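PDB 7OCX: embryonic developmental protein tofu-6, which probably acts in piRNA (21U-RNA) biogenesis as part of the PETISCO complex, binding Protein pid-3 through its RNA recognition motif domain. Local coordinates for residues A11-D16 with T92-V97; W28-L33 with Y45-G50; G41-C46 with V62-V67. One frame throughout, in Å; residues are numbered along the deposited sequence. Where two conformers were deposited one is given.

Contact 1: A11-D16 with T92-V97; sequences AYYLKD and TDHKNV
Asn-96 carries most of this contact, and its main partner is the backbone of Tyr-13. Tyr-13 N donates to Asn-96 OD1 at 2.9 Å in a nearly straight bond. Asn-96 ND2 donates to Tyr-13 O at a short 2.6 Å, with that oxygen in the amide plane. One amide thus takes both main-chain groups of one residue. Asn-96 CG stands anti to the carbonyl carbon (chi1 -73°), which directs the amide at the 11-16 backbone. The two bonds settle which way round the amide sits. The amide also stacks on one face of the Tyr-12 ring, the planes 22° apart, with Asn-96 ND2 3.0 Å from Tyr-12 CE1. A leucine here would probably leave Tyr-13 N and O without these partners and lose the flat amide cover on Tyr-12.

His-94 meets Tyr-13 in a T-shaped stack. The tyrosine brings its edge, and Tyr-13 CD2 lies 3.9 Å from His-94 CE1. One water accepts from Asp-16 N and donates to His-94 O. Another links Asp-16 OD1 to Lys-95 NZ, which stand 4.1 Å apart, too far for a direct salt bridge. Asp-16 OD2 accepts from Asn-74 of the Protein pid-3 chain.

The contact lies at the surface, where the chain enters strand 18-25 and leaves strand 87-93, neighbours in the sheet of the RNA recognition motif fold. Thr-92 and His-94 make backbone bonds to His-20 and Gly-18. Phe-61 of strand 57-64 packs against the rings of both Tyr-13 and His-94, so both segments meet the sheet at Phe-61.

Contact 2: W28-L33 with Y45-G50; sequences WNDWNL and YCRVVG
Asp-30 and Arg-47 form the one salt bridge of this contact, Asp-30 OD2 to Arg-47 NH1 at 3.0 Å. The two side chains run side by side and point the same way. The carboxylate and guanidinium planes are 65° apart, and a single nitrogen makes the approach, so this is not a two-pronged pair. The CB of Arg-47 points away from the helix. Bends at chi2 (66°) and chi3 (70°) fold the chain back and bring NH1 to the carboxylate. Tyr-45 OH lies over one face of the guanidinium, toward its rim. Asp-30 OD2 has a second cation, Lys-56 of the Protein pid-3 chain, so positive charge from both proteins meets at this carboxylate.

Leu-33 and Cys-46 are buried and make the main apolar contact, Leu-33 CG to Cys-46 SG at 3.8 Å. Leu-33 CD2 reaches Val-48 CG2 more loosely at 4.4 Å. Val-48 CG2 rests near the start of the helix, 4.1 Å from Asp-30 N.

Separately, Cys-46 SG closely approaches a backbone oxygen, Asp-30 O, at 3.4 Å.

Hydrogen bonds shape the helix start itself. Asn-29 and Asn-32 form a capping box. Asn-32 N donates to Asn-29 OD1 at 3.0 Å, and Asn-29 N donates to Asn-32 OD1 at 2.7 Å.

Helix 30-38 links strands 18-25 and 43-51 in the beta-alpha-beta part of the RNA recognition motif. Its first turn packs on strand 43-51, the outermost strand on this side of the chain's sheet. Leu-33 also reaches Val-62 on strand 57-64, whose backbone bonds to strand 43-51 include Arg-47 with Phe-61.

Contact 3: G41-C46 with V62-V67; sequences GKVSYC and VNMMSV
Ser-44 and Tyr-45 both face Asn-63 in a classic beta bulge of the antiparallel hairpin 43-51/57-64, part of the RNA recognition motif sheet. Beyond the bulge the side chains sort by face. Tyr-45 and Asn-63 share one face, CB to CB 4.4 Å. Cys-46 and Val-62 share the other, toward helix 30-38, with Cys-46 SG 4.3 Å from Val-62 CG2.

Just before the bulge, the side chains of Val-43 and Met-64, a non-hydrogen-bonded pair, diverge. Met-64 bends at chi2 (-55°) and chi3 (-75°), which brings its end back. Its CE comes to 4.2 Å from Val-43 CG2 and 3.4 Å from Lys-42 O. Met-65 is bent too, and it crosses the corner of the chain on its other side. Its CE lies 3.5 Å from Ser-44 CA, and Met-65 CB touches Lys-42 CB. Met-65 N donates to Lys-42 O from above the carbonyl plane. The corner also turns Ser-44 O outward to Asn-55 and Gln-58 of the Protein pid-3 chain.

Asn-63 O takes two donors: Ser-44 N at 2.8 Å, and Tyr-45 N at 3.2 Å on a lone pair in the carbonyl plane.

Overall arrangement
Contact 1 lies at the surface, while contacts 2 and 3 are partly buried and reach the core. Contacts 2 and 3 share Tyr-45 and Cys-46 of strand 43-51. One packs that strand on helix 30-38, and the other pairs it with strand 57-64. Contact 1 adds segments 11-16 and 92-97 to the same sheet, with Tyr-13 touching both Tyr-45 and Asn-63. The chemistry follows the place. Contact 1 uses a paired side-chain amide-to-backbone bond, aromatic rings and water bridges. Contact 2 combines a salt bridge with apolar packing. Contact 3 relies on backbone bonds, with two bent methionines against the backbone. Protein pid-3 reaches all three.

Contact 1: A11-D16 with T92-V97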
loop_
_atom_site.group_PDB
_atom_site.type_symbol
_atom_site.label_atom_id
_atom_site.label_comp_id
_atom_site.label_asym_id
_atom_site.label_seq_id
_atom_site.Cartn_x
_atom_site.Cartn_y
_atom_site.Cartn_z
ATOM N N ALA C 11 18.511 -13.114 10.884
ATOM C CA ALA C 11 17.171 -12.779 10.421
ATOM C C ALA C 11 16.442 -11.734 11.261
ATOM O O ALA C 11 16.172 -11.942 12.443
ATOM C CB ALA C 11 16.323 -14.055 10.354
ATOM N N TYR C 12 16.077 -10.629 10.615
ATOM C CA TYR C 12 15.502 -9.478 11.298
ATOM C C TYR C 12 13.999 -9.394 11.059
ATOM O O TYR C 12 13.538 -9.460 9.914
ATOM C CB TYR C 12 16.144 -8.181 10.812
ATOM C CG TYR C 12 15.808 -6.982 11.671
ATOM C CD1 TYR C 12 16.539 -6.696 12.814
ATOM C CD2 TYR C 12 14.733 -6.158 11.358
ATOM C CE1 TYR C 12 16.234 -5.600 13.602
ATOM C CE2 TYR C 12 14.411 -5.062 12.147
ATOM C CZ TYR C 12 15.160 -4.794 13.269
ATOM O OH TYR C 12 14.831 -3.715 14.052
ATOM N N TYR C 13 13.248 -9.177 12.130
ATOM C CA TYR C 13 11.805 -9.048 12.055
ATOM C C TYR C 13 11.348 -7.690 12.573
ATOM O O TYR C 13 11.980 -7.104 13.456
ATOM C CB TYR C 13 11.161 -10.132 12.871
ATOM C CG TYR C 13 11.430 -11.523 12.345
ATOM C CD1 TYR C 13 10.846 -11.962 11.165
ATOM C CD2 TYR C 13 12.261 -12.396 13.031
ATOM C CE1 TYR C 13 11.063 -13.249 10.694
ATOM C CE2 TYR C 13 12.493 -13.681 12.562
ATOM C CZ TYR C 13 11.891 -14.098 11.392
ATOM O OH TYR C 13 12.113 -15.374 10.917
ATOM N N LEU C 14 10.236 -7.204 12.026
ATOM C CA LEU C 14 9.669 -5.936 12.465
ATOM C C LEU C 14 9.763 -5.813 13.978
ATOM O O LEU C 14 9.268 -6.665 14.724
ATOM C CB LEU C 14 8.211 -5.820 12.039
ATOM C CG LEU C 14 7.494 -4.519 12.401
ATOM C CD1 LEU C 14 8.270 -3.285 11.926
ATOM C CD2 LEU C 14 6.071 -4.549 11.859
ATOM N N LYS C 15 10.419 -4.756 14.431
ATOM C CA LYS C 15 10.629 -4.531 15.849
ATOM C C LYS C 15 9.313 -4.564 16.609
ATOM O O LYS C 15 8.338 -3.921 16.214
ATOM C CB LYS C 15 11.318 -3.179 16.016
ATOM C CG LYS C 15 11.756 -2.880 17.416
ATOM C CD LYS C 15 12.629 -1.650 17.454
ATOM C CE LYS C 15 13.064 -1.367 18.876
ATOM N NZ LYS C 15 13.970 -0.203 18.909
ATOM N N ASP C 16 9.299 -5.340 17.699
ATOM C CA ASP C 16 8.204 -5.487 18.657
ATOM C C ASP C 16 6.946 -6.132 18.077
ATOM O O ASP C 16 5.878 -6.061 18.709
ATOM C CB ASP C 16 7.845 -4.135 19.282
ATOM C CG ASP C 16 9.010 -3.511 20.060
ATOM O OD1 ASP C 16 9.889 -4.270 20.530
ATOM O OD2 ASP C 16 9.042 -2.266 20.207
ATOM N N THR C 92 6.170 -14.887 24.741
ATOM C CA THR C 92 7.193 -13.934 25.143
ATOM C C THR C 92 7.602 -13.111 23.935
ATOM O O THR C 92 7.443 -13.526 22.793
ATOM C CB THR C 92 8.414 -14.608 25.778
ATOM O OG1 THR C 92 8.970 -15.590 24.899
ATOM C CG2 THR C 92 8.048 -15.238 27.095
ATOM N N ASP C 93 8.112 -11.913 24.193
ATOM C CA ASP C 93 8.442 -10.998 23.108
ATOM C C ASP C 93 9.747 -11.414 22.445
ATOM O O ASP C 93 10.732 -11.708 23.127
ATOM C CB ASP C 93 8.604 -9.567 23.621
ATOM C CG ASP C 93 7.316 -8.957 24.129
ATOM O OD1 ASP C 93 6.240 -9.163 23.531
ATOM O OD2 ASP C 93 7.391 -8.268 25.163
ATOM N N HIS C 94 9.769 -11.397 21.117
ATOM C CA HIS C 94 11.000 -11.641 20.376
ATOM C C HIS C 94 11.809 -10.349 20.251
ATOM O O HIS C 94 11.245 -9.266 20.084
ATOM C CB HIS C 94 10.679 -12.175 18.979
ATOM C CG HIS C 94 11.854 -12.160 18.055
ATOM N ND1 HIS C 94 12.223 -11.039 17.344
ATOM C CD2 HIS C 94 12.739 -13.129 17.721
ATOM C CE1 HIS C 94 13.302 -11.309 16.631
ATOM N NE2 HIS C 94 13.628 -12.575 16.832
ATOM N N LYS C 95 13.139 -10.470 20.325
ATOM C CA LYS C 95 14.043 -9.336 20.174
ATOM C C LYS C 95 15.052 -9.631 19.067
ATOM O O LYS C 95 15.600 -10.734 18.994
ATOM C CB LYS C 95 14.799 -9.021 21.485
ATOM C CG LYS C 95 13.902 -8.817 22.699
ATOM C CD LYS C 95 13.273 -7.429 22.737
ATOM C CE LYS C 95 11.926 -7.485 23.441
ATOM N NZ LYS C 95 11.400 -6.164 23.870
ATOM N N ASN C 96 15.307 -8.642 18.210
ATOM C CA ASN C 96 16.307 -8.805 17.161
ATOM C C ASN C 96 17.712 -8.693 17.757
ATOM O O ASN C 96 17.918 -8.116 18.828
ATOM C CB ASN C 96 16.116 -7.754 16.065
ATOM C CG ASN C 96 14.892 -8.020 15.195
ATOM O OD1 ASN C 96 14.706 -9.114 14.661
ATOM N ND2 ASN C 96 14.044 -7.006 15.060
ATOM N N VAL C 97 18.686 -9.263 17.055
ATOM C CA VAL C 97 20.082 -9.132 17.465
ATOM C C VAL C 97 20.582 -7.735 17.119
ATOM O O VAL C 97 20.356 -7.238 16.010
ATOM C CB VAL C 97 20.952 -10.206 16.798
ATOM C CG1 VAL C 97 22.428 -9.861 16.963
ATOM C CG2 VAL C 97 20.658 -11.576 17.388
HETATM O O HOH W 1 9.918 -8.865 16.226
HETATM O O HOH W 2 11.679 -7.000 18.364
HETATM O O HOH W 3 9.362 -6.479 21.912
#

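Contact 2: W28-L33 with Y45-G50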
loop_
_atom_site.group_PDB
_atom_site.type_symbol
_atom_site.label_atom_id
_atom_site.label_comp_id
_atom_site.label_asym_id
_atom_site.label_seq_id
_atom_site.Cartn_x
_atom_site.Cartn_y
_atom_site.Cartn_z
ATOM N N TRP C 28 -0.692 -29.999 17.041
ATOM C CA TRP C 28 -0.869 -28.822 16.203
ATOM C C TRP C 28 0.197 -28.822 15.114
ATOM O O TRP C 28 1.297 -29.359 15.284
ATOM C CB TRP C 28 -0.709 -27.548 17.035
ATOM C CG TRP C 28 -1.890 -27.187 17.852
ATOM C CD1 TRP C 28 -2.854 -28.036 18.318
ATOM C CD2 TRP C 28 -2.170 -25.909 18.429
ATOM N NE1 TRP C 28 -3.746 -27.352 19.101
ATOM C CE2 TRP C 28 -3.346 -26.045 19.192
ATOM C CE3 TRP C 28 -1.550 -24.656 18.353
ATOM C CZ2 TRP C 28 -3.922 -24.976 19.878
ATOM C CZ3 TRP C 28 -2.118 -23.589 19.039
ATOM C CH2 TRP C 28 -3.291 -23.759 19.797
ATOM N N ASN C 29 -0.133 -28.191 13.993
ATOM C CA ASN C 29 0.851 -27.878 12.972
ATOM C C ASN C 29 0.874 -26.339 12.875
ATOM O O ASN C 29 0.221 -25.638 13.656
ATOM C CB ASN C 29 0.481 -28.607 11.684
ATOM C CG ASN C 29 -0.623 -27.932 10.906
ATOM O OD1 ASN C 29 -1.313 -27.059 11.401
ATOM N ND2 ASN C 29 -0.885 -28.459 9.718
ATOM N N ASP C 30 1.631 -25.820 11.917
ATOM C CA ASP C 30 1.784 -24.377 11.834
ATOM C C ASP C 30 0.478 -23.686 11.462
ATOM O O ASP C 30 0.278 -22.520 11.833
ATOM C CB ASP C 30 2.885 -24.021 10.844
ATOM C CG ASP C 30 2.713 -24.687 9.499
ATOM O OD1 ASP C 30 1.801 -25.545 9.336
ATOM O OD2 ASP C 30 3.497 -24.323 8.591
ATOM N N TRP C 31 -0.417 -24.366 10.737
ATOM C CA TRP C 31 -1.709 -23.755 10.445
ATOM C C TRP C 31 -2.581 -23.629 11.689
ATOM O O TRP C 31 -3.317 -22.650 11.821
ATOM C CB TRP C 31 -2.454 -24.509 9.356
ATOM C CG TRP C 31 -1.871 -24.311 8.017
ATOM C CD1 TRP C 31 -1.103 -25.201 7.321
ATOM C CD2 TRP C 31 -1.942 -23.124 7.206
ATOM N NE1 TRP C 31 -0.727 -24.666 6.119
ATOM C CE2 TRP C 31 -1.214 -23.385 6.029
ATOM C CE3 TRP C 31 -2.554 -21.870 7.359
ATOM C CZ2 TRP C 31 -1.101 -22.455 4.998
ATOM C CZ3 TRP C 31 -2.422 -20.931 6.349
ATOM C CH2 TRP C 31 -1.691 -21.219 5.188
ATOM N N ASN C 32 -2.506 -24.579 12.625
ATOM C CA ASN C 32 -3.234 -24.417 13.886
ATOM C C ASN C 32 -2.760 -23.167 14.626
ATOM O O ASN C 32 -3.570 -22.379 15.132
ATOM C CB ASN C 32 -3.029 -25.657 14.757
ATOM C CG ASN C 32 -3.571 -26.905 14.110
ATOM O OD1 ASN C 32 -2.842 -27.882 13.928
ATOM N ND2 ASN C 32 -4.859 -26.898 13.783
ATOM N N LEU C 33 -1.440 -23.001 14.721
ATOM C CA LEU C 33 -0.840 -21.841 15.374
ATOM C C LEU C 33 -1.239 -20.551 14.668
ATOM O O LEU C 33 -1.604 -19.553 15.307
ATOM C CB LEU C 33 0.680 -22.016 15.380
ATOM C CG LEU C 33 1.497 -20.958 16.116
ATOM C CD1 LEU C 33 1.095 -20.868 17.574
ATOM C CD2 LEU C 33 2.980 -21.263 15.988
ATOM N N TYR C 45 4.396 -14.171 9.753
ATOM C CA TYR C 45 5.101 -15.444 9.726
ATOM C C TYR C 45 4.729 -16.279 10.936
ATOM O O TYR C 45 4.462 -15.754 12.010
ATOM C CB TYR C 45 6.625 -15.322 9.716
ATOM C CG TYR C 45 7.325 -16.622 9.344
ATOM C CD1 TYR C 45 6.819 -17.443 8.332
ATOM C CD2 TYR C 45 8.500 -17.018 9.982
ATOM C CE1 TYR C 45 7.450 -18.627 7.983
ATOM C CE2 TYR C 45 9.145 -18.197 9.630
ATOM C CZ TYR C 45 8.614 -18.994 8.630
ATOM O OH TYR C 45 9.258 -20.161 8.287
ATOM N N CYS C 46 4.831 -17.591 10.761
ATOM C CA CYS C 46 4.336 -18.559 11.713
ATOM C C CYS C 46 5.087 -19.864 11.515
ATOM O O CYS C 46 5.072 -20.406 10.410
ATOM C CB CYS C 46 2.840 -18.741 11.463
ATOM S SG CYS C 46 2.072 -19.768 12.572
ATOM N N ARG C 47 5.717 -20.387 12.568
ATOM C CA ARG C 47 6.392 -21.662 12.398
ATOM C C ARG C 47 6.456 -22.407 13.726
ATOM O O ARG C 47 6.591 -21.809 14.795
ATOM C CB ARG C 47 7.805 -21.464 11.808
ATOM C CG ARG C 47 8.601 -22.753 11.551
ATOM C CD ARG C 47 8.005 -23.677 10.448
ATOM N NE ARG C 47 8.093 -23.210 9.062
ATOM C CZ ARG C 47 7.090 -22.716 8.342
ATOM N NH1 ARG C 47 5.881 -22.519 8.862
ATOM N NH2 ARG C 47 7.298 -22.430 7.058
ATOM N N VAL C 48 6.311 -23.721 13.634
ATOM C CA VAL C 48 6.635 -24.640 14.716
ATOM C C VAL C 48 8.075 -25.086 14.519
ATOM O O VAL C 48 8.404 -25.676 13.483
ATOM C CB VAL C 48 5.686 -25.848 14.708
ATOM C CG1 VAL C 48 6.167 -26.892 15.696
ATOM C CG2 VAL C 48 4.284 -25.393 15.020
ATOM N N VAL C 49 8.932 -24.813 15.505
ATOM C CA VAL C 49 10.362 -24.986 15.324
ATOM C C VAL C 49 10.903 -26.224 16.027
ATOM O O VAL C 49 11.909 -26.771 15.574
ATOM C CB VAL C 49 11.142 -23.730 15.780
ATOM C CG1 VAL C 49 10.853 -22.525 14.890
ATOM C CG2 VAL C 49 10.891 -23.413 17.234
ATOM N N GLY C 50 10.278 -26.686 17.102
ATOM C CA GLY C 50 10.764 -27.873 17.765
ATOM C C GLY C 50 9.688 -28.463 18.642
ATOM O O GLY C 50 8.529 -28.047 18.603
#

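Contact 3: G41-C46 with V62-V67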
loop_
_atom_site.group_PDB
_atom_site.type_symbol
_atom_site.label_atom_id
_atom_site.label_comp_id
_atom_site.label_asym_id
_atom_site.label_seq_id
_atom_site.Cartn_x
_atom_site.Cartn_y
_atom_site.Cartn_z
ATOM N N GLY C 41 -5.178 -10.356 14.463
ATOM C CA GLY C 41 -4.722 -9.491 13.396
ATOM C C GLY C 41 -4.015 -10.284 12.316
ATOM O O GLY C 41 -3.928 -11.511 12.361
ATOM N N LYS C 42 -3.528 -9.551 11.328
ATOM C CA LYS C 42 -2.816 -10.183 10.245
ATOM C C LYS C 42 -1.491 -10.749 10.751
ATOM O O LYS C 42 -0.856 -10.211 11.660
ATOM C CB LYS C 42 -2.594 -9.199 9.097
ATOM C CG LYS C 42 -3.881 -8.696 8.430
ATOM C CD LYS C 42 -3.550 -7.628 7.383
ATOM C CE LYS C 42 -4.781 -7.143 6.630
ATOM N NZ LYS C 42 -5.704 -6.416 7.485
ATOM N N VAL C 43 -1.100 -11.881 10.181
ATOM C CA VAL C 43 0.087 -12.622 10.595
ATOM C C VAL C 43 1.111 -12.593 9.477
ATOM O O VAL C 43 0.806 -12.966 8.340
ATOM C CB VAL C 43 -0.261 -14.079 10.955
ATOM C CG1 VAL C 43 0.996 -14.860 11.308
ATOM C CG2 VAL C 43 -1.284 -14.129 12.104
ATOM N N SER C 44 2.345 -12.200 9.797
ATOM C CA SER C 44 3.385 -12.172 8.775
ATOM C C SER C 44 4.123 -13.493 8.638
ATOM O O SER C 44 4.474 -13.896 7.522
ATOM C CB SER C 44 4.409 -11.077 9.094
ATOM O OG SER C 44 5.548 -11.211 8.268
ATOM N N TYR C 45 4.396 -14.171 9.753
ATOM C CA TYR C 45 5.101 -15.444 9.726
ATOM C C TYR C 45 4.729 -16.279 10.936
ATOM O O TYR C 45 4.462 -15.754 12.010
ATOM C CB TYR C 45 6.625 -15.322 9.716
ATOM C CG TYR C 45 7.325 -16.622 9.344
ATOM C CD1 TYR C 45 6.819 -17.443 8.332
ATOM C CD2 TYR C 45 8.500 -17.018 9.982
ATOM C CE1 TYR C 45 7.450 -18.627 7.983
ATOM C CE2 TYR C 45 9.145 -18.197 9.630
ATOM C CZ TYR C 45 8.614 -18.994 8.630
ATOM O OH TYR C 45 9.258 -20.161 8.287
ATOM N N CYS C 46 4.831 -17.591 10.761
ATOM C CA CYS C 46 4.336 -18.559 11.713
ATOM C C CYS C 46 5.087 -19.864 11.515
ATOM O O CYS C 46 5.072 -20.406 10.410
ATOM C CB CYS C 46 2.840 -18.741 11.463
ATOM S SG CYS C 46 2.072 -19.768 12.572
ATOM N N VAL C 62 5.860 -16.613 16.141
ATOM C CA VAL C 62 4.828 -15.922 15.383
ATOM C C VAL C 62 5.229 -14.462 15.267
ATOM O O VAL C 62 5.601 -13.849 16.268
ATOM C CB VAL C 62 3.445 -16.021 16.054
ATOM C CG1 VAL C 62 2.438 -15.188 15.296
ATOM C CG2 VAL C 62 2.998 -17.437 16.081
ATOM N N ASN C 63 5.146 -13.904 14.054
ATOM C CA ASN C 63 5.366 -12.478 13.842
ATOM C C ASN C 63 4.066 -11.904 13.291
ATOM O O ASN C 63 3.553 -12.389 12.273
ATOM C CB ASN C 63 6.569 -12.232 12.907
ATOM C CG ASN C 63 7.064 -10.788 12.966
ATOM O OD1 ASN C 63 7.788 -10.428 13.901
ATOM N ND2 ASN C 63 6.784 -9.992 11.935
ATOM N N MET C 64 3.538 -10.885 13.962
ATOM C CA MET C 64 2.356 -10.232 13.440
ATOM C C MET C 64 2.744 -9.265 12.328
ATOM O O MET C 64 3.904 -8.876 12.173
ATOM C CB MET C 64 1.592 -9.512 14.543
ATOM C CG MET C 64 1.176 -10.359 15.736
ATOM S SD MET C 64 0.223 -11.801 15.317
ATOM C CE MET C 64 -1.373 -11.053 14.924
ATOM N N MET C 65 1.757 -8.900 11.520
ATOM C CA MET C 65 2.036 -8.000 10.411
ATOM C C MET C 65 2.386 -6.598 10.887
ATOM O O MET C 65 3.049 -5.851 10.157
ATOM C CB MET C 65 0.836 -7.948 9.468
ATOM C CG MET C 65 1.151 -7.181 8.227
ATOM S SD MET C 65 2.130 -8.022 6.993
ATOM C CE MET C 65 1.565 -9.717 7.089
ATOM N N SER C 66 1.950 -6.222 12.078
ATOM C CA SER C 66 2.195 -4.875 12.566
ATOM C C SER C 66 2.254 -4.895 14.081
ATOM O O SER C 66 1.748 -5.811 14.730
ATOM C CB SER C 66 1.115 -3.923 12.043
ATOM O OG SER C 66 -0.108 -4.119 12.734
ATOM N N VAL C 67 2.913 -3.878 14.635
ATOM C CA VAL C 67 3.019 -3.752 16.088
ATOM C C VAL C 67 1.631 -3.615 16.695
ATOM O O VAL C 67 1.345 -4.159 17.771
ATOM C CB VAL C 67 3.931 -2.558 16.441
ATOM C CG1 VAL C 67 3.904 -2.241 17.926
ATOM C CG2 VAL C 67 5.344 -2.869 15.970
#